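Local coordinates for heme-binding protein A (Haemophilus parasuis 29755, PDB 3TPA) that probably binds glutathione as the periplasmic solute-binding component of an ABC importer, although its name refers to heme, at residues T231-L236 with A253-D258; F333-A338 with A380-K385; W356-V361 with P366-T371. The protein carries 1 engineered substitution. All coordinates share one frame; numbering follows the deposited sequence. Where two conformers were deposited one is given.

Interaction 1: residues T231-L236 with A253-D258; sequences TRYAKL and AQMKKD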
loop_
_atom_site.group_PDB
_atom_site.type_symbol
_atom_site.label_atom_id
_atom_site.label_comp_id
_atom_site.label_asym_id
_atom_site.label_seq_id
_atom_site.Cartn_x
_atom_site.Cartn_y
_atom_site.Cartn_z
ATOM N N THR A 231 1.283 -21.621 -15.658
ATOM C CA THR A 231 2.206 -21.440 -16.767
ATOM C C THR A 231 3.372 -20.530 -16.377
ATOM O O THR A 231 4.522 -20.790 -16.726
ATOM C CB THR A 231 1.482 -20.877 -18.010
ATOM O OG1 THR A 231 0.474 -21.808 -18.427
ATOM C CG2 THR A 231 2.467 -20.633 -19.157
ATOM N N ARG A 232 3.066 -19.458 -15.657
ATOM C CA ARG A 232 4.107 -18.595 -15.103
ATOM C C ARG A 232 5.082 -19.421 -14.253
ATOM O O ARG A 232 6.289 -19.333 -14.433
ATOM C CB ARG A 232 3.506 -17.436 -14.286
ATOM C CG ARG A 232 2.723 -16.394 -15.113
ATOM C CD ARG A 232 2.497 -15.054 -14.354
ATOM N NE ARG A 232 1.570 -15.170 -13.226
ATOM C CZ ARG A 232 0.259 -15.358 -13.340
ATOM N NH1 ARG A 232 -0.308 -15.463 -14.542
ATOM N NH2 ARG A 232 -0.493 -15.446 -12.256
ATOM N N TYR A 233 4.558 -20.224 -13.332
ATOM C CA TYR A 233 5.410 -21.093 -12.514
ATOM C C TYR A 233 6.296 -21.990 -13.393
ATOM O O TYR A 233 7.522 -21.980 -13.268
ATOM C CB TYR A 233 4.547 -21.956 -11.592
ATOM C CG TYR A 233 5.286 -22.966 -10.726
ATOM C CD1 TYR A 233 6.623 -22.788 -10.362
ATOM C CD2 TYR A 233 4.628 -24.096 -10.261
ATOM C CE1 TYR A 233 7.277 -23.723 -9.559
ATOM C CE2 TYR A 233 5.266 -25.026 -9.464
ATOM C CZ TYR A 233 6.583 -24.844 -9.115
ATOM O OH TYR A 233 7.174 -25.807 -8.327
ATOM N N ALA A 234 5.666 -22.746 -14.290
ATOM C CA ALA A 234 6.383 -23.683 -15.167
ATOM C C ALA A 234 7.521 -22.980 -15.901
ATOM O O ALA A 234 8.637 -23.485 -15.954
ATOM C CB ALA A 234 5.426 -24.301 -16.177
ATOM N N LYS A 235 7.232 -21.801 -16.446
ATOM C CA LYS A 235 8.228 -21.088 -17.242
ATOM C C LYS A 235 9.362 -20.561 -16.387
ATOM O O LYS A 235 10.491 -20.430 -16.854
ATOM C CB LYS A 235 7.594 -19.955 -18.059
ATOM C CG LYS A 235 6.876 -20.455 -19.304
ATOM C CD LYS A 235 6.197 -19.338 -20.072
ATOM C CE LYS A 235 7.087 -18.827 -21.184
ATOM N NZ LYS A 235 7.262 -19.864 -22.232
ATOM N N LEU A 236 9.050 -20.252 -15.133
ATOM C CA LEU A 236 10.046 -19.735 -14.196
ATOM C C LEU A 236 11.080 -20.826 -13.923
ATOM O O LEU A 236 12.279 -20.593 -14.021
ATOM C CB LEU A 236 9.375 -19.284 -12.891
ATOM C CG LEU A 236 10.233 -18.612 -11.820
ATOM C CD1 LEU A 236 10.672 -17.233 -12.278
ATOM C CD2 LEU A 236 9.448 -18.513 -10.524
ATOM N N ALA A 253 4.542 -23.844 -1.684
ATOM C CA ALA A 253 5.254 -24.882 -0.941
ATOM C C ALA A 253 6.289 -25.619 -1.801
ATOM O O ALA A 253 7.420 -25.829 -1.378
ATOM C CB ALA A 253 4.260 -25.876 -0.343
ATOM N N GLN A 254 5.914 -26.004 -3.011
ATOM C CA GLN A 254 6.883 -26.631 -3.900
ATOM C C GLN A 254 7.941 -25.659 -4.454
ATOM O O GLN A 254 9.072 -26.069 -4.735
ATOM C CB GLN A 254 6.188 -27.363 -5.047
ATOM C CG GLN A 254 7.170 -27.960 -6.063
ATOM C CD GLN A 254 8.113 -28.968 -5.427
ATOM O OE1 GLN A 254 7.726 -29.725 -4.533
ATOM N NE2 GLN A 254 9.359 -28.980 -5.883
ATOM N N MET A 255 7.569 -24.388 -4.636
ATOM C CA MET A 255 8.535 -23.376 -5.084
ATOM C C MET A 255 9.656 -23.251 -4.057
ATOM O O MET A 255 10.804 -23.020 -4.410
ATOM C CB MET A 255 7.894 -21.995 -5.293
ATOM C CG MET A 255 7.025 -21.829 -6.513
ATOM S SD MET A 255 6.282 -20.168 -6.593
ATOM C CE MET A 255 5.326 -20.313 -8.108
ATOM N N LYS A 256 9.307 -23.383 -2.781
ATOM C CA LYS A 256 10.295 -23.326 -1.708
ATOM C C LYS A 256 11.310 -24.478 -1.782
ATOM O O LYS A 256 12.357 -24.427 -1.146
ATOM C CB LYS A 256 9.601 -23.314 -0.344
ATOM C CG LYS A 256 9.045 -21.931 0.072
ATOM C CD LYS A 256 8.117 -22.043 1.279
ATOM C CE LYS A 256 7.554 -20.693 1.700
ATOM N NZ LYS A 256 6.622 -20.849 2.863
ATOM N N LYS A 257 10.993 -25.510 -2.558
ATOM C CA LYS A 257 11.879 -26.667 -2.704
ATOM C C LYS A 257 12.595 -26.689 -4.051
ATOM O O LYS A 257 13.496 -27.502 -4.265
ATOM C CB LYS A 257 11.097 -27.972 -2.531
ATOM C CG LYS A 257 10.441 -28.135 -1.157
ATOM C CD LYS A 257 9.487 -29.317 -1.155
ATOM C CE LYS A 257 8.866 -29.530 0.214
ATOM N NZ LYS A 257 7.788 -30.555 0.169
ATOM N N ASP A 258 12.187 -25.809 -4.960
ATOM C CA ASP A 258 12.728 -25.808 -6.315
ATOM C C ASP A 258 14.078 -25.119 -6.401
ATOM O O ASP A 258 14.183 -23.941 -6.075
ATOM C CB ASP A 258 11.757 -25.123 -7.280
ATOM C CG ASP A 258 10.512 -25.942 -7.539
ATOM O OD1 ASP A 258 10.586 -27.186 -7.452
ATOM O OD2 ASP A 258 9.462 -25.344 -7.844
#

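Interaction 2: residues F333-A338 with A380-K385; sequences FNLEKA and AKIGVK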
loop_
_atom_site.group_PDB
_atom_site.type_symbol
_atom_site.label_atom_id
_atom_site.label_comp_id
_atom_site.label_asym_id
_atom_site.label_seq_id
_atom_site.Cartn_x
_atom_site.Cartn_y
_atom_site.Cartn_z
ATOM N N PHE A 333 -5.938 -17.428 22.880
ATOM C CA PHE A 333 -7.129 -18.223 22.571
ATOM C C PHE A 333 -7.405 -19.217 23.705
ATOM O O PHE A 333 -6.595 -20.100 23.994
ATOM C CB PHE A 333 -7.018 -18.928 21.205
ATOM C CG PHE A 333 -8.191 -19.844 20.887
ATOM C CD1 PHE A 333 -9.451 -19.326 20.626
ATOM C CD2 PHE A 333 -8.028 -21.229 20.857
ATOM C CE1 PHE A 333 -10.530 -20.175 20.352
ATOM C CE2 PHE A 333 -9.096 -22.081 20.573
ATOM C CZ PHE A 333 -10.339 -21.561 20.321
ATOM N N ASN A 334 -8.545 -19.028 24.357
ATOM C CA ASN A 334 -8.931 -19.802 25.524
ATOM C C ASN A 334 -10.429 -19.670 25.691
ATOM O O ASN A 334 -10.923 -18.642 26.175
ATOM C CB ASN A 334 -8.201 -19.278 26.770
ATOM C CG ASN A 334 -8.483 -20.103 28.024
ATOM O OD1 ASN A 334 -9.555 -20.675 28.194
ATOM N ND2 ASN A 334 -7.511 -20.147 28.917
ATOM N N LEU A 335 -11.159 -20.697 25.277
ATOM C CA LEU A 335 -12.616 -20.656 25.324
ATOM C C LEU A 335 -13.148 -20.603 26.758
ATOM O O LEU A 335 -14.125 -19.901 27.049
ATOM C CB LEU A 335 -13.216 -21.840 24.551
ATOM C CG LEU A 335 -12.988 -21.829 23.020
ATOM C CD1 LEU A 335 -13.572 -23.064 22.374
ATOM C CD2 LEU A 335 -13.556 -20.575 22.341
ATOM N N GLU A 336 -12.500 -21.349 27.649
ATOM C CA GLU A 336 -12.915 -21.393 29.046
ATOM C C GLU A 336 -12.833 -19.985 29.643
ATOM O O GLU A 336 -13.777 -19.520 30.284
ATOM C CB GLU A 336 -12.046 -22.375 29.840
ATOM C CG GLU A 336 -12.807 -23.163 30.894
ATOM C CD GLU A 336 -11.887 -23.846 31.893
ATOM O OE1 GLU A 336 -10.792 -23.300 32.168
ATOM O OE2 GLU A 336 -12.258 -24.926 32.404
ATOM N N LYS A 337 -11.715 -19.303 29.407
ATOM C CA LYS A 337 -11.551 -17.922 29.861
ATOM C C LYS A 337 -12.573 -17.000 29.196
ATOM O O LYS A 337 -13.101 -16.080 29.832
ATOM C CB LYS A 337 -10.135 -17.414 29.578
ATOM C CG LYS A 337 -9.744 -16.176 30.367
ATOM C CD LYS A 337 -8.309 -15.765 30.075
ATOM C CE LYS A 337 -7.359 -16.181 31.193
ATOM N NZ LYS A 337 -5.956 -15.727 30.958
ATOM N N ALA A 338 -12.855 -17.255 27.916
ATOM C CA ALA A 338 -13.810 -16.438 27.163
ATOM C C ALA A 338 -15.212 -16.529 27.754
ATOM O O ALA A 338 -15.861 -15.518 27.985
ATOM C CB ALA A 338 -13.831 -16.843 25.672
ATOM N N ALA A 380 -19.828 -20.155 19.101
ATOM C CA ALA A 380 -20.987 -20.958 19.514
ATOM C C ALA A 380 -20.720 -21.722 20.805
ATOM O O ALA A 380 -21.591 -21.825 21.673
ATOM C CB ALA A 380 -21.395 -21.926 18.410
ATOM N N LYS A 381 -19.506 -22.250 20.921
ATOM C CA LYS A 381 -19.096 -22.991 22.108
ATOM C C LYS A 381 -19.118 -22.161 23.393
ATOM O O LYS A 381 -19.133 -22.717 24.481
ATOM C CB LYS A 381 -17.705 -23.595 21.922
ATOM C CG LYS A 381 -17.622 -24.666 20.848
ATOM C CD LYS A 381 -16.216 -25.250 20.803
ATOM C CE LYS A 381 -15.643 -25.230 19.397
ATOM N NZ LYS A 381 -14.195 -25.578 19.368
ATOM N N ILE A 382 -19.108 -20.840 23.286
ATOM C CA ILE A 382 -19.216 -20.018 24.497
ATOM C C ILE A 382 -20.577 -19.345 24.606
ATOM O O ILE A 382 -20.757 -18.413 25.376
ATOM C CB ILE A 382 -18.098 -18.966 24.628
ATOM C CG1 ILE A 382 -18.237 -17.881 23.553
ATOM C CG2 ILE A 382 -16.734 -19.630 24.582
ATOM C CD1 ILE A 382 -17.331 -16.685 23.793
ATOM N N GLY A 383 -21.534 -19.833 23.826
ATOM C CA GLY A 383 -22.900 -19.362 23.919
ATOM C C GLY A 383 -23.215 -18.153 23.067
ATOM O O GLY A 383 -24.294 -17.576 23.185
ATOM N N VAL A 384 -22.274 -17.752 22.216
ATOM C CA VAL A 384 -22.532 -16.644 21.291
ATOM C C VAL A 384 -23.002 -17.212 19.954
ATOM O O VAL A 384 -22.225 -17.847 19.230
ATOM C CB VAL A 384 -21.293 -15.769 21.050
ATOM C CG1 VAL A 384 -21.544 -14.801 19.885
ATOM C CG2 VAL A 384 -20.913 -15.011 22.307
ATOM N N LYS A 385 -24.270 -16.970 19.627
ATOM C CA LYS A 385 -24.868 -17.553 18.433
ATOM C C LYS A 385 -24.851 -16.553 17.293
ATOM O O LYS A 385 -25.744 -15.712 17.181
ATOM C CB LYS A 385 -26.304 -17.987 18.703
ATOM C CG LYS A 385 -26.453 -18.984 19.844
ATOM C CD LYS A 385 -26.867 -18.294 21.136
ATOM C CE LYS A 385 -26.967 -19.294 22.282
ATOM N NZ LYS A 385 -27.028 -18.617 23.614
#

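Interaction 3: residues W356-V361 with P366-T371; sequences WVQPVV and PNPRRT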
loop_
_atom_site.group_PDB
_atom_site.type_symbol
_atom_site.label_atom_id
_atom_site.label_comp_id
_atom_site.label_asym_id
_atom_site.label_seq_id
_atom_site.Cartn_x
_atom_site.Cartn_y
_atom_site.Cartn_z
ATOM N N TRP A 356 -20.922 -10.550 9.461
ATOM C CA TRP A 356 -21.001 -10.161 8.067
ATOM C C TRP A 356 -19.789 -10.677 7.291
ATOM O O TRP A 356 -18.652 -10.289 7.564
ATOM C CB TRP A 356 -21.106 -8.642 7.952
ATOM C CG TRP A 356 -22.443 -8.135 8.414
ATOM C CD1 TRP A 356 -23.217 -8.664 9.411
ATOM C CD2 TRP A 356 -23.184 -7.037 7.872
ATOM N NE1 TRP A 356 -24.382 -7.949 9.536
ATOM C CE2 TRP A 356 -24.387 -6.943 8.605
ATOM C CE3 TRP A 356 -22.943 -6.112 6.848
ATOM C CZ2 TRP A 356 -25.353 -5.964 8.342
ATOM C CZ3 TRP A 356 -23.896 -5.136 6.599
ATOM C CH2 TRP A 356 -25.086 -5.076 7.337
ATOM N N VAL A 357 -20.040 -11.561 6.328
ATOM C CA VAL A 357 -18.976 -12.117 5.479
ATOM C C VAL A 357 -18.659 -11.190 4.301
ATOM O O VAL A 357 -19.564 -10.723 3.618
ATOM C CB VAL A 357 -19.358 -13.515 4.946
ATOM C CG1 VAL A 357 -18.265 -14.076 4.040
ATOM C CG2 VAL A 357 -19.640 -14.469 6.096
ATOM N N GLN A 358 -17.373 -10.920 4.071
ATOM C CA GLN A 358 -16.955 -10.095 2.937
ATOM C C GLN A 358 -17.102 -10.880 1.625
ATOM O O GLN A 358 -16.555 -11.968 1.488
ATOM C CB GLN A 358 -15.519 -9.594 3.117
ATOM C CG GLN A 358 -14.997 -8.828 1.923
ATOM C CD GLN A 358 -13.746 -8.033 2.203
ATOM O OE1 GLN A 358 -13.598 -7.430 3.259
ATOM N NE2 GLN A 358 -12.844 -8.004 1.240
ATOM N N PRO A 359 -17.859 -10.332 0.663
ATOM C CA PRO A 359 -18.213 -11.122 -0.516
ATOM C C PRO A 359 -17.210 -11.024 -1.666
ATOM O O PRO A 359 -17.325 -11.789 -2.613
ATOM C CB PRO A 359 -19.547 -10.512 -0.931
ATOM C CG PRO A 359 -19.384 -9.083 -0.589
ATOM C CD PRO A 359 -18.587 -9.051 0.692
ATOM N N VAL A 360 -16.261 -10.098 -1.589
ATOM C CA VAL A 360 -15.269 -9.914 -2.645
ATOM C C VAL A 360 -13.874 -10.091 -2.076
ATOM O O VAL A 360 -13.422 -9.264 -1.283
ATOM C CB VAL A 360 -15.368 -8.520 -3.268
ATOM C CG1 VAL A 360 -14.197 -8.262 -4.209
ATOM C CG2 VAL A 360 -16.685 -8.367 -4.010
ATOM N N VAL A 361 -13.191 -11.161 -2.480
ATOM C CA VAL A 361 -11.888 -11.485 -1.913
ATOM C C VAL A 361 -10.830 -10.419 -2.200
ATOM O O VAL A 361 -10.764 -9.857 -3.298
ATOM C CB VAL A 361 -11.386 -12.856 -2.366
ATOM C CG1 VAL A 361 -12.397 -13.927 -1.991
ATOM C CG2 VAL A 361 -11.145 -12.862 -3.865
ATOM N N PRO A 366 -7.915 -13.957 1.650
ATOM C CA PRO A 366 -8.332 -14.759 0.490
ATOM C C PRO A 366 -9.537 -15.670 0.736
ATOM O O PRO A 366 -9.999 -16.326 -0.204
ATOM C CB PRO A 366 -7.099 -15.622 0.207
ATOM C CG PRO A 366 -6.465 -15.790 1.534
ATOM C CD PRO A 366 -6.668 -14.471 2.246
ATOM N N ASN A 367 -10.040 -15.713 1.965
ATOM C CA ASN A 367 -11.205 -16.542 2.266
ATOM C C ASN A 367 -11.970 -16.060 3.495
ATOM O O ASN A 367 -11.939 -16.711 4.525
ATOM C CB ASN A 367 -10.785 -18.000 2.463
ATOM C CG ASN A 367 -11.940 -18.958 2.334
ATOM O OD1 ASN A 367 -13.097 -18.562 2.393
ATOM N ND2 ASN A 367 -11.629 -20.231 2.141
ATOM N N PRO A 368 -12.676 -14.919 3.372
ATOM C CA PRO A 368 -13.483 -14.381 4.471
ATOM C C PRO A 368 -14.548 -15.383 4.914
ATOM O O PRO A 368 -14.844 -15.452 6.105
ATOM C CB PRO A 368 -14.150 -13.147 3.847
ATOM C CG PRO A 368 -13.320 -12.798 2.666
ATOM C CD PRO A 368 -12.748 -14.076 2.164
ATOM N N ARG A 369 -15.105 -16.154 3.976
ATOM C CA ARG A 369 -16.156 -17.114 4.302
ATOM C C ARG A 369 -15.657 -18.149 5.301
ATOM O O ARG A 369 -16.318 -18.441 6.293
ATOM C CB ARG A 369 -16.682 -17.793 3.031
ATOM C CG ARG A 369 -17.696 -18.917 3.259
ATOM C CD ARG A 369 -19.042 -18.416 3.760
ATOM N NE ARG A 369 -19.591 -17.345 2.934
ATOM C CZ ARG A 369 -20.819 -16.855 3.081
ATOM N NH1 ARG A 369 -21.246 -15.872 2.307
ATOM N NH2 ARG A 369 -21.621 -17.353 4.010
ATOM N N ARG A 370 -14.481 -18.703 5.036
ATOM C CA ARG A 370 -13.918 -19.700 5.950
ATOM C C ARG A 370 -13.487 -19.081 7.274
ATOM O O ARG A 370 -13.632 -19.697 8.322
ATOM C CB ARG A 370 -12.750 -20.463 5.320
ATOM C CG ARG A 370 -12.150 -21.508 6.269
ATOM C CD ARG A 370 -13.071 -22.720 6.414
ATOM N NE ARG A 370 -12.485 -23.782 7.228
ATOM C CZ ARG A 370 -11.507 -24.592 6.825
ATOM N NH1 ARG A 370 -10.980 -24.466 5.613
ATOM N NH2 ARG A 370 -11.051 -25.530 7.640
ATOM N N THR A 371 -12.938 -17.872 7.220
ATOM C CA THR A 371 -12.656 -17.101 8.423
ATOM C C THR A 371 -13.934 -17.039 9.266
ATOM O O THR A 371 -13.951 -17.420 10.431
ATOM C CB THR A 371 -12.223 -15.653 8.072
ATOM O OG1 THR A 371 -11.082 -15.675 7.206
ATOM C CG2 THR A 371 -11.881 -14.864 9.340
#

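Interaction 1: residues T231-L236 with A253-D258
The carboxylate of Asp258 is engaged at both oxygens, OD2 facing the phenol of Tyr233 and OD1 the amide of Gln254, beside a Met-aromatic contact of Met255 with Tyr233 that joins helix 229-237 to helix 249-255 and the turn after it. The modelled distance from Tyr233 OH to Asp258 OD2 is 2.4 Å; the bond is modelled as donated by the hydroxyl, and a length this short is doubtful. OD2 lies in the plane of the Tyr233 ring at its edge, with ring and carboxylate nearly coplanar. Gln254 NE2 donates to Asp258 OD1 at 2.7 Å, with an N-H...O angle of 159°, arriving from above the carboxylate plane. A bend at chi2 of Gln254 lets its amide turn back to the acid while CG passes 3.1 Å from Tyr233 OH.

Tyr233 reaches across because CG stands opposite the backbone N (chi1 177°). Met255 runs past it in the reverse direction with an extended chain: SD sits 5.0 Å from the centroid of the Tyr233 ring, an oblique 26° off the normal. Ile261 of strand 261-276 touches both Tyr233 and Met255, so the pair is packed against that sheet. The methyl at the end of the Met255 side chain, CE, lies 3.6 Å from Tyr233 CD1.

Interaction 2: residues F333-A338 with A380-K385
This is a small apolar contact in which the first turn of helix 335-344 packs against the C-terminal end of helix 368-381. That second helix is the crossover of a beta-alpha-beta unit, joining the neighbouring parallel strands 351-356 and 384-389 of the six-stranded mixed sheet. No hydrogen bond crosses between the segments, and the CA atoms of Leu335 and Ile382 are the nearest pair.

Ile382 meets two residues. Its CG2 packs mainly on Leu335, 3.6 Å from Leu335 O and 4.0 Å from Leu335 CD2, while CD1 reaches Ala338 CB, also at 4.0 Å. A chi1 of 68° places both branches, setting CG1 between the backbone N and the carbonyl carbon and CG2 opposite that carbon. The other methyl of Leu335 takes the aliphatic part of Lys381: CD1 meets Lys381 CD at 3.8 Å. The lysine chain bends at chi3, and its ammonium group forms a salt bridge with Asp378, one turn back in the same helix. Ala295 adds to the apolar cluster, touching Leu335, Ala338 and Ile382.

Both helix ends are capped. Asn334 is the N-cap of helix 335-344, and its OD1 accepts from Lys337 N at 2.8 Å in a nearly straight bond (173°). Helix 368-381 finishes in a Schellman motif, with Val384 N bonded to Trp379 O and Gly383 N to Ala380 O at 2.9 Å. Gly383 is its C-prime residue; the positive phi of 88° turns the chain into the following strand. Just beyond, Lys385 NZ folds back to donate to Gly383 O at 3.0 Å.

Interaction 3: residues W356-V361 with P366-T371
Val357 lies over one face of the Arg369 guanidinium, with CG2 4.0 Å above the plane and over its centre. On the same residue, CG1 comes within 3.7 Å of Arg369 NE, so the two methyls lie against that one face. Bends at chi2 and chi3 of Arg369 bring the guanidinium against Val357, the two side chains crossing at about a right angle; NH1 is hydrogen-bonded to Thr390 OG1. Two conformers of this arginine were deposited, and the overlap holds for the one described.

Pro368 provides the second point of packing. Its ring points into the preceding loop, where CG meets Gln358 O at 3.5 Å and CB meets Gln358 CB at 3.9 Å. Farther along, Val361 CG1 lies 3.8 Å from Pro366 O and also near Pro368 CD. No hydrogen bond joins the two segments. Within the loop, Gln358, extended beyond CG, donates from NE2 to Val360 O at 2.9 Å, almost linear at 172°, and Val360 O lies in the amide plane of Gln358.

Helix 368-381 starts at Pro368, whose lack of an N-H costs nothing at a first-turn position. Asn367 is the N-cap: its OD1 accepts from Arg370 N at 3.0 Å, the donor standing above the carbonyl plane. Asn367 O in turn receives two donors from Thr371, its backbone N and its OG1, the latter at 3.0 Å, while Asn365 ND2 also bonds that hydroxyl. Thr409 of strand 407-413 touches Pro368 and Thr371, tying the helix start to the sheet. Such a loop, leading from strand 351-356 into a capped helix that returns to parallel strand 384-389, is the strand-to-helix loop of a beta-alpha-beta crossover.

In the fold
Interactions 2 and 3 grip opposite ends of helix 368-381: interaction 3 packs its N-terminal turn against the loop from strand 351-356, and interaction 2 sets its C-terminal end against another helix. Their centres are 22 Å apart, and interaction 3 is nested within the loop that interaction 2 closes. Both are partly buried and rely on apolar touches without hydrogen bonds between segments, although interaction 3 includes an arginine face. Interaction 1 is the most buried and differs in chemistry, pairing a phenol and a carboxylate beside a Met-aromatic contact. All three adjoin the six-stranded sheet: interaction 1 through Ile261, interaction 2 through the start of strand 384-389, interaction 3 through the end of strand 351-356 and Thr409.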